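Local atomic coordinates of glycosyl transferase (Staphylococcus aureus, PDB entry 5TZJ), a protein that belongs to the family 2 glycosyl transferases and carries UDP-N-acetylglucosamine bound in a pocket of its N-terminal part. Residues A[132-142]-A[186-197]. Residues are numbered along the deposited sequence; the frame is centred on the assembly and turned at random.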
ATOM      1  N   MET A 132       3.858  -7.401  10.602  1.00 46.61           N
ATOM      2  CA  MET A 132       4.315  -8.486   9.742  1.00 46.21           C
ATOM      3  C   MET A 132       5.835  -8.683   9.769  1.00 44.17           C
ATOM      4  O   MET A 132       6.353  -9.530   9.040  1.00 41.46           O
ATOM      5  CB  MET A 132       3.835  -8.260   8.293  1.00 43.50           C
ATOM      6  CG  MET A 132       4.494  -7.102   7.524  1.00 35.79           C
ATOM      7  SD  MET A 132       4.147  -5.503   8.281  1.00 34.32           S
ATOM      8  CE  MET A 132       2.341  -5.458   8.109  1.00 31.18           C
ATOM      9  N   PHE A 133       6.565  -7.936  10.586  1.00 45.98           N
ATOM     10  CA  PHE A 133       8.019  -7.987  10.558  1.00 46.51           C
ATOM     11  C   PHE A 133       8.614  -8.530  11.852  1.00 51.64           C
ATOM     12  O   PHE A 133       9.800  -8.319  12.116  1.00 51.98           O
ATOM     13  CB  PHE A 133       8.596  -6.604  10.258  1.00 48.01           C
ATOM     14  CG  PHE A 133       8.412  -6.166   8.830  1.00 43.86           C
ATOM     15  CD1 PHE A 133       9.051  -6.835   7.796  1.00 42.94           C
ATOM     16  CD2 PHE A 133       7.604  -5.078   8.521  1.00 39.79           C
ATOM     17  CE1 PHE A 133       8.881  -6.428   6.474  1.00 37.95           C
ATOM     18  CE2 PHE A 133       7.431  -4.657   7.206  1.00 36.11           C
ATOM     19  CZ  PHE A 133       8.066  -5.337   6.188  1.00 38.35           C
ATOM     20  N   LYS A 134       7.819  -9.226  12.668  1.00 53.75           N
ATOM     21  CA  LYS A 134       8.350  -9.736  13.934  1.00 60.48           C
ATOM     22  C   LYS A 134       9.279 -10.924  13.744  1.00 62.74           C
ATOM     23  O   LYS A 134       9.972 -11.302  14.690  1.00 67.06           O
ATOM     24  CB  LYS A 134       7.212 -10.131  14.882  1.00 62.76           C
ATOM     25  CG  LYS A 134       6.318  -8.974  15.337  1.00 65.50           C
ATOM     26  CD  LYS A 134       7.089  -7.960  16.176  1.00 71.30           C
ATOM     27  CE  LYS A 134       6.705  -6.518  15.837  1.00 73.12           C
ATOM     28  NZ  LYS A 134       5.228  -6.242  15.949  1.00 76.01           N
ATOM     29  N   GLU A 135       9.319 -11.508  12.553  1.00 61.75           N
ATOM     30  CA  GLU A 135      10.070 -12.726  12.308  1.00 63.11           C
ATOM     31  C   GLU A 135      10.473 -12.761  10.840  1.00 57.61           C
ATOM     32  O   GLU A 135       9.758 -12.246   9.973  1.00 53.28           O
ATOM     33  CB  GLU A 135       9.226 -13.956  12.666  1.00 69.32           C
ATOM     34  CG  GLU A 135      10.027 -15.171  13.123  1.00 78.70           C
ATOM     35  CD  GLU A 135       9.133 -16.267  13.698  1.00 85.22           C
ATOM     36  OE1 GLU A 135       9.677 -17.295  14.171  1.00 89.83           O
ATOM     37  OE2 GLU A 135       7.885 -16.095  13.680  1.00 84.83           O
ATOM     38  N   THR A 136      11.627 -13.348  10.564  1.00 56.37           N
ATOM     39  CA  THR A 136      11.973 -13.653   9.189  1.00 52.45           C
ATOM     40  C   THR A 136      11.243 -14.920   8.771  1.00 51.35           C
ATOM     41  O   THR A 136      11.158 -15.882   9.540  1.00 53.47           O
ATOM     42  CB  THR A 136      13.477 -13.836   9.035  1.00 55.70           C
ATOM     43  OG1 THR A 136      14.148 -12.597   9.316  1.00 48.25           O
ATOM     44  CG2 THR A 136      13.812 -14.287   7.634  1.00 56.44           C
ATOM     45  N   ALA A 137      10.684 -14.914   7.570  1.00 47.48           N
ATOM     46  CA  ALA A 137       9.907 -16.061   7.130  1.00 48.69           C
ATOM     47  C   ALA A 137      10.122 -16.334   5.649  1.00 49.22           C
ATOM     48  O   ALA A 137       9.880 -15.458   4.810  1.00 50.86           O
ATOM     49  CB  ALA A 137       8.422 -15.838   7.412  1.00 44.13           C
ATOM     50  N   PRO A 138      10.562 -17.537   5.284  1.00 52.34           N
ATOM     51  CA  PRO A 138      10.792 -17.827   3.856  1.00 52.80           C
ATOM     52  C   PRO A 138       9.515 -17.875   3.037  1.00 50.26           C
ATOM     53  O   PRO A 138       9.550 -17.611   1.831  1.00 49.80           O
ATOM     54  CB  PRO A 138      11.484 -19.200   3.881  1.00 54.29           C
ATOM     55  CG  PRO A 138      11.879 -19.416   5.309  1.00 55.84           C
ATOM     56  CD  PRO A 138      10.910 -18.675   6.143  1.00 53.73           C
ATOM     57  N   GLU A 139       8.388 -18.204   3.643  1.00 52.32           N
ATOM     58  CA  GLU A 139       7.152 -18.367   2.892  1.00 52.82           C
ATOM     59  C   GLU A 139       6.017 -17.872   3.764  1.00 49.67           C
ATOM     60  O   GLU A 139       5.863 -18.356   4.884  1.00 44.35           O
ATOM     61  CB  GLU A 139       6.926 -19.831   2.498  1.00 60.38           C
ATOM     62  CG  GLU A 139       5.666 -20.038   1.666  1.00 64.99           C
ATOM     63  CD  GLU A 139       5.885 -21.023   0.536  1.00 72.11           C
ATOM     64  OE1 GLU A 139       5.801 -22.241   0.785  1.00 72.20           O
ATOM     65  OE2 GLU A 139       6.157 -20.570  -0.607  1.00 75.65           O
ATOM     66  N   VAL A 140       5.254 -16.902   3.257  1.00 44.05           N
ATOM     67  CA  VAL A 140       4.048 -16.408   3.919  1.00 42.95           C
ATOM     68  C   VAL A 140       2.952 -16.261   2.873  1.00 40.36           C
ATOM     69  O   VAL A 140       3.212 -16.161   1.666  1.00 38.46           O
ATOM     70  CB  VAL A 140       4.264 -15.046   4.634  1.00 41.64           C
ATOM     71  CG1 VAL A 140       5.312 -15.167   5.718  1.00 44.09           C
ATOM     72  CG2 VAL A 140       4.666 -13.968   3.597  1.00 38.70           C
ATOM     73  N   THR A 141       1.710 -16.197   3.355  1.00 41.45           N
ATOM     74  CA  THR A 141       0.550 -16.059   2.488  1.00 38.69           C
ATOM     75  C   THR A 141      -0.310 -14.878   2.925  1.00 38.13           C
ATOM     76  O   THR A 141      -0.175 -14.340   4.032  1.00 38.23           O
ATOM     77  CB  THR A 141      -0.319 -17.335   2.458  1.00 42.17           C
ATOM     78  OG1 THR A 141      -1.202 -17.344   3.588  1.00 43.69           O
ATOM     79  CG2 THR A 141       0.558 -18.602   2.523  1.00 47.23           C
ATOM     80  N   LEU A 142      -1.194 -14.480   2.011  1.00 35.42           N
ATOM     81  CA  LEU A 142      -2.154 -13.428   2.291  1.00 36.82           C
ATOM     82  C   LEU A 142      -3.051 -13.781   3.454  1.00 38.54           C
ATOM     83  O   LEU A 142      -3.535 -12.879   4.138  1.00 40.02           O
ATOM     84  CB  LEU A 142      -3.012 -13.154   1.059  1.00 37.00           C
ATOM     85  CG  LEU A 142      -2.406 -12.280  -0.032  1.00 34.35           C
ATOM     86  CD1 LEU A 142      -3.265 -12.311  -1.313  1.00 34.54           C
ATOM     87  CD2 LEU A 142      -2.238 -10.842   0.477  1.00 32.09           C
ATOM     88  N   TYR A 186       1.132  -9.420  -4.889  1.00 23.38           N
ATOM     89  CA  TYR A 186       0.849 -10.496  -3.932  1.00 25.81           C
ATOM     90  C   TYR A 186       0.026 -11.600  -4.584  1.00 31.60           C
ATOM     91  O   TYR A 186       0.324 -12.799  -4.430  1.00 35.14           O
ATOM     92  CB  TYR A 186       0.096  -9.951  -2.722  1.00 28.88           C
ATOM     93  CG  TYR A 186       0.878  -9.145  -1.689  1.00 27.09           C
ATOM     94  CD1 TYR A 186       2.233  -9.272  -1.548  1.00 24.02           C
ATOM     95  CD2 TYR A 186       0.200  -8.279  -0.816  1.00 26.88           C
ATOM     96  CE1 TYR A 186       2.923  -8.528  -0.540  1.00 30.52           C
ATOM     97  CE2 TYR A 186       0.846  -7.570   0.190  1.00 24.63           C
ATOM     98  CZ  TYR A 186       2.219  -7.694   0.321  1.00 27.87           C
ATOM     99  OH  TYR A 186       2.844  -6.954   1.303  1.00 23.61           O
ATOM    100  N   LEU A 187      -1.041 -11.217  -5.291  1.00 27.45           N
ATOM    101  CA  LEU A 187      -1.956 -12.203  -5.864  1.00 30.49           C
ATOM    102  C   LEU A 187      -1.280 -13.105  -6.918  1.00 33.79           C
ATOM    103  O   LEU A 187      -1.696 -14.252  -7.112  1.00 34.68           O
ATOM    104  CB  LEU A 187      -3.170 -11.482  -6.453  1.00 26.19           C
ATOM    105  CG  LEU A 187      -4.232 -10.924  -5.469  1.00 26.64           C
ATOM    106  CD1 LEU A 187      -5.197  -9.962  -6.166  1.00 25.87           C
ATOM    107  CD2 LEU A 187      -5.030 -12.042  -4.727  1.00 27.59           C
ATOM    108  N   ASN A 188      -0.261 -12.614  -7.618  1.00 29.96           N
ATOM    109  CA  ASN A 188       0.374 -13.370  -8.689  1.00 30.60           C
ATOM    110  C   ASN A 188       1.629 -14.124  -8.269  1.00 36.66           C
ATOM    111  O   ASN A 188       2.119 -14.951  -9.045  1.00 38.93           O
ATOM    112  CB  ASN A 188       0.744 -12.427  -9.854  1.00 30.42           C
ATOM    113  CG  ASN A 188      -0.466 -12.043 -10.666  1.00 36.08           C
ATOM    114  OD1 ASN A 188      -0.963 -12.836 -11.476  1.00 39.87           O
ATOM    115  ND2 ASN A 188      -0.973 -10.841 -10.435  1.00 35.50           N
ATOM    116  N   ALA A 189       2.168 -13.870  -7.085  1.00 37.19           N
ATOM    117  CA  ALA A 189       3.475 -14.410  -6.762  1.00 39.65           C
ATOM    118  C   ALA A 189       3.327 -15.862  -6.343  1.00 42.61           C
ATOM    119  O   ALA A 189       2.334 -16.248  -5.735  1.00 42.13           O
ATOM    120  CB  ALA A 189       4.136 -13.611  -5.640  1.00 37.89           C
ATOM    121  N   ASN A 190       4.312 -16.671  -6.692  1.00 41.85           N
ATOM    122  CA  ASN A 190       4.309 -18.036  -6.195  1.00 45.91           C
ATOM    123  C   ASN A 190       4.810 -18.108  -4.766  1.00 44.13           C
ATOM    124  O   ASN A 190       4.395 -18.992  -4.015  1.00 42.00           O
ATOM    125  CB  ASN A 190       5.154 -18.933  -7.093  1.00 57.79           C
ATOM    126  CG  ASN A 190       4.544 -19.098  -8.460  1.00 65.53           C
ATOM    127  OD1 ASN A 190       3.313 -19.188  -8.594  1.00 66.32           O
ATOM    128  ND2 ASN A 190       5.392 -19.120  -9.495  1.00 68.82           N
ATOM    129  N   ARG A 191       5.672 -17.183  -4.364  1.00 38.48           N
ATOM    130  CA  ARG A 191       6.207 -17.205  -3.011  1.00 38.88           C
ATOM    131  C   ARG A 191       6.472 -15.779  -2.557  1.00 42.99           C
ATOM    132  O   ARG A 191       7.085 -14.983  -3.291  1.00 41.40           O
ATOM    133  CB  ARG A 191       7.502 -18.023  -2.922  1.00 41.89           C
ATOM    134  CG  ARG A 191       8.282 -17.696  -1.676  1.00 45.97           C
ATOM    135  CD  ARG A 191       9.317 -18.737  -1.361  1.00 53.38           C
ATOM    136  NE  ARG A 191       8.743 -20.071  -1.442  1.00 58.92           N
ATOM    137  CZ  ARG A 191       9.234 -21.144  -0.833  1.00 64.85           C
ATOM    138  NH1 ARG A 191      10.318 -21.039  -0.076  1.00 66.03           N
ATOM    139  NH2 ARG A 191       8.634 -22.311  -1.004  1.00 67.56           N
ATOM    140  N   ILE A 192       6.018 -15.479  -1.347  1.00 39.81           N
ATOM    141  CA  ILE A 192       6.177 -14.187  -0.695  1.00 37.47           C
ATOM    142  C   ILE A 192       6.946 -14.448   0.584  1.00 39.76           C
ATOM    143  O   ILE A 192       6.595 -15.360   1.343  1.00 43.63           O
ATOM    144  CB  ILE A 192       4.804 -13.543  -0.372  1.00 37.21           C
ATOM    145  CG1 ILE A 192       3.921 -13.417  -1.617  1.00 37.70           C
ATOM    146  CG2 ILE A 192       4.968 -12.180   0.346  1.00 29.72           C
ATOM    147  CD1 ILE A 192       2.489 -12.874  -1.296  1.00 33.59           C
ATOM    148  N   SER A 193       7.969 -13.663   0.845  1.00 36.95           N
ATOM    149  CA  SER A 193       8.833 -13.931   1.986  1.00 36.56           C
ATOM    150  C   SER A 193       9.002 -12.650   2.776  1.00 35.19           C
ATOM    151  O   SER A 193       8.672 -11.563   2.310  1.00 34.96           O
ATOM    152  CB  SER A 193      10.209 -14.455   1.554  1.00 38.73           C
ATOM    153  OG  SER A 193      10.075 -15.411   0.530  1.00 42.53           O
ATOM    154  N   VAL A 194       9.537 -12.783   3.979  1.00 36.85           N
ATOM    155  CA  VAL A 194       9.736 -11.660   4.880  1.00 37.93           C
ATOM    156  C   VAL A 194      11.128 -11.787   5.452  1.00 39.38           C
ATOM    157  O   VAL A 194      11.461 -12.817   6.068  1.00 41.45           O
ATOM    158  CB  VAL A 194       8.697 -11.614   6.012  1.00 41.24           C
ATOM    159  CG1 VAL A 194       8.910 -10.357   6.855  1.00 43.56           C
ATOM    160  CG2 VAL A 194       7.270 -11.634   5.438  1.00 36.89           C
ATOM    161  N   LEU A 195      11.940 -10.755   5.254  1.00 38.71           N
ATOM    162  CA  LEU A 195      13.290 -10.720   5.797  1.00 42.96           C
ATOM    163  C   LEU A 195      13.326  -9.649   6.885  1.00 43.60           C
ATOM    164  O   LEU A 195      13.118  -8.464   6.602  1.00 44.24           O
ATOM    165  CB  LEU A 195      14.301 -10.469   4.676  1.00 43.73           C
ATOM    166  CG  LEU A 195      15.789 -10.415   4.967  1.00 53.92           C
ATOM    167  CD1 LEU A 195      16.534 -11.427   4.156  1.00 60.18           C
ATOM    168  CD2 LEU A 195      16.209  -9.093   4.489  1.00 55.17           C
ATOM    169  N   SER A 196      13.520 -10.080   8.138  1.00 43.85           N
ATOM    170  CA  SER A 196      13.475  -9.179   9.284  1.00 45.86           C
ATOM    171  C   SER A 196      14.766  -9.161  10.101  1.00 51.35           C
ATOM    172  O   SER A 196      14.738  -8.760  11.266  1.00 56.36           O
ATOM    173  CB  SER A 196      12.305  -9.552  10.189  1.00 46.81           C
ATOM    174  OG  SER A 196      11.083  -9.124   9.640  1.00 43.62           O
ATOM    175  N   ASP A 197      15.906  -9.548   9.515  1.00 51.34           N
ATOM    176  CA  ASP A 197      17.122  -9.711  10.313  1.00 57.99           C
ATOM    177  C   ASP A 197      17.663  -8.384  10.853  1.00 57.64           C
ATOM    178  O   ASP A 197      18.262  -8.361  11.942  1.00 55.39           O
ATOM    179  CB  ASP A 197      18.182 -10.445   9.491  1.00 63.48           C
ATOM    180  CG  ASP A 197      17.860 -11.922   9.339  1.00 64.19           C
ATOM    181  OD1 ASP A 197      16.838 -12.362   9.902  1.00 63.37           O
ATOM    182  OD2 ASP A 197      18.619 -12.651   8.677  1.00 67.88           O
TER
HETATM  183  O   HOH W   1       3.919 -17.347  -0.413  1.00 38.51           O
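A137 and V194 form an antiparallel hydrogen-bonded pair, with A137 N to V194 O at 2.7 Å and V194 N returning the bond to A137 O. The chain turns at P138, where the ordinary pairing gives way to a side-chain bond: S193 OG donates to P138 O (2.6 Å) from above the carbonyl plane. V140 N then bonds I192 O. Near the other end of 192-195, T136 OG1 accepts from S196 N (2.8 Å) and donates to D197 OD1, which it meets from above the carboxylate plane. S196 OG donates to F133 O (2.9 Å) and also lies at the edge of the F133 ring. V194 bridges F133 and V140: CG1, anti to the backbone N (chi1 -176°), reaches F133 CD1, while CG2 packs against both methyls of V140. On the exposed side E139 bends at chi2 (139°) and crosses R191 about squarely; its OE2 makes a salt bridge to R191 NE at 2.8 Å, with carboxylate and guanidinium planes 67° apart. Farther along, L142 divides its methyls between the helix residues, CD2 against Y186 CD2 (3.8 Å) and CD1 against L187 CD2. Y186 OH bonds T150 O. In this GT-A type domain, usual for family 2, the F133 side chain lies about 10 Å from bound UDP-N-acetylglucosamine. The short, irregular strand of 132-142, broken at P138, thus edges strand 192-195, whose backbone also bonds V115 and L117 of parallel strand 115-122, while helix 100-111 touches T136, P138 and S193 through F107 and H111, and helix 218-233 meets L187.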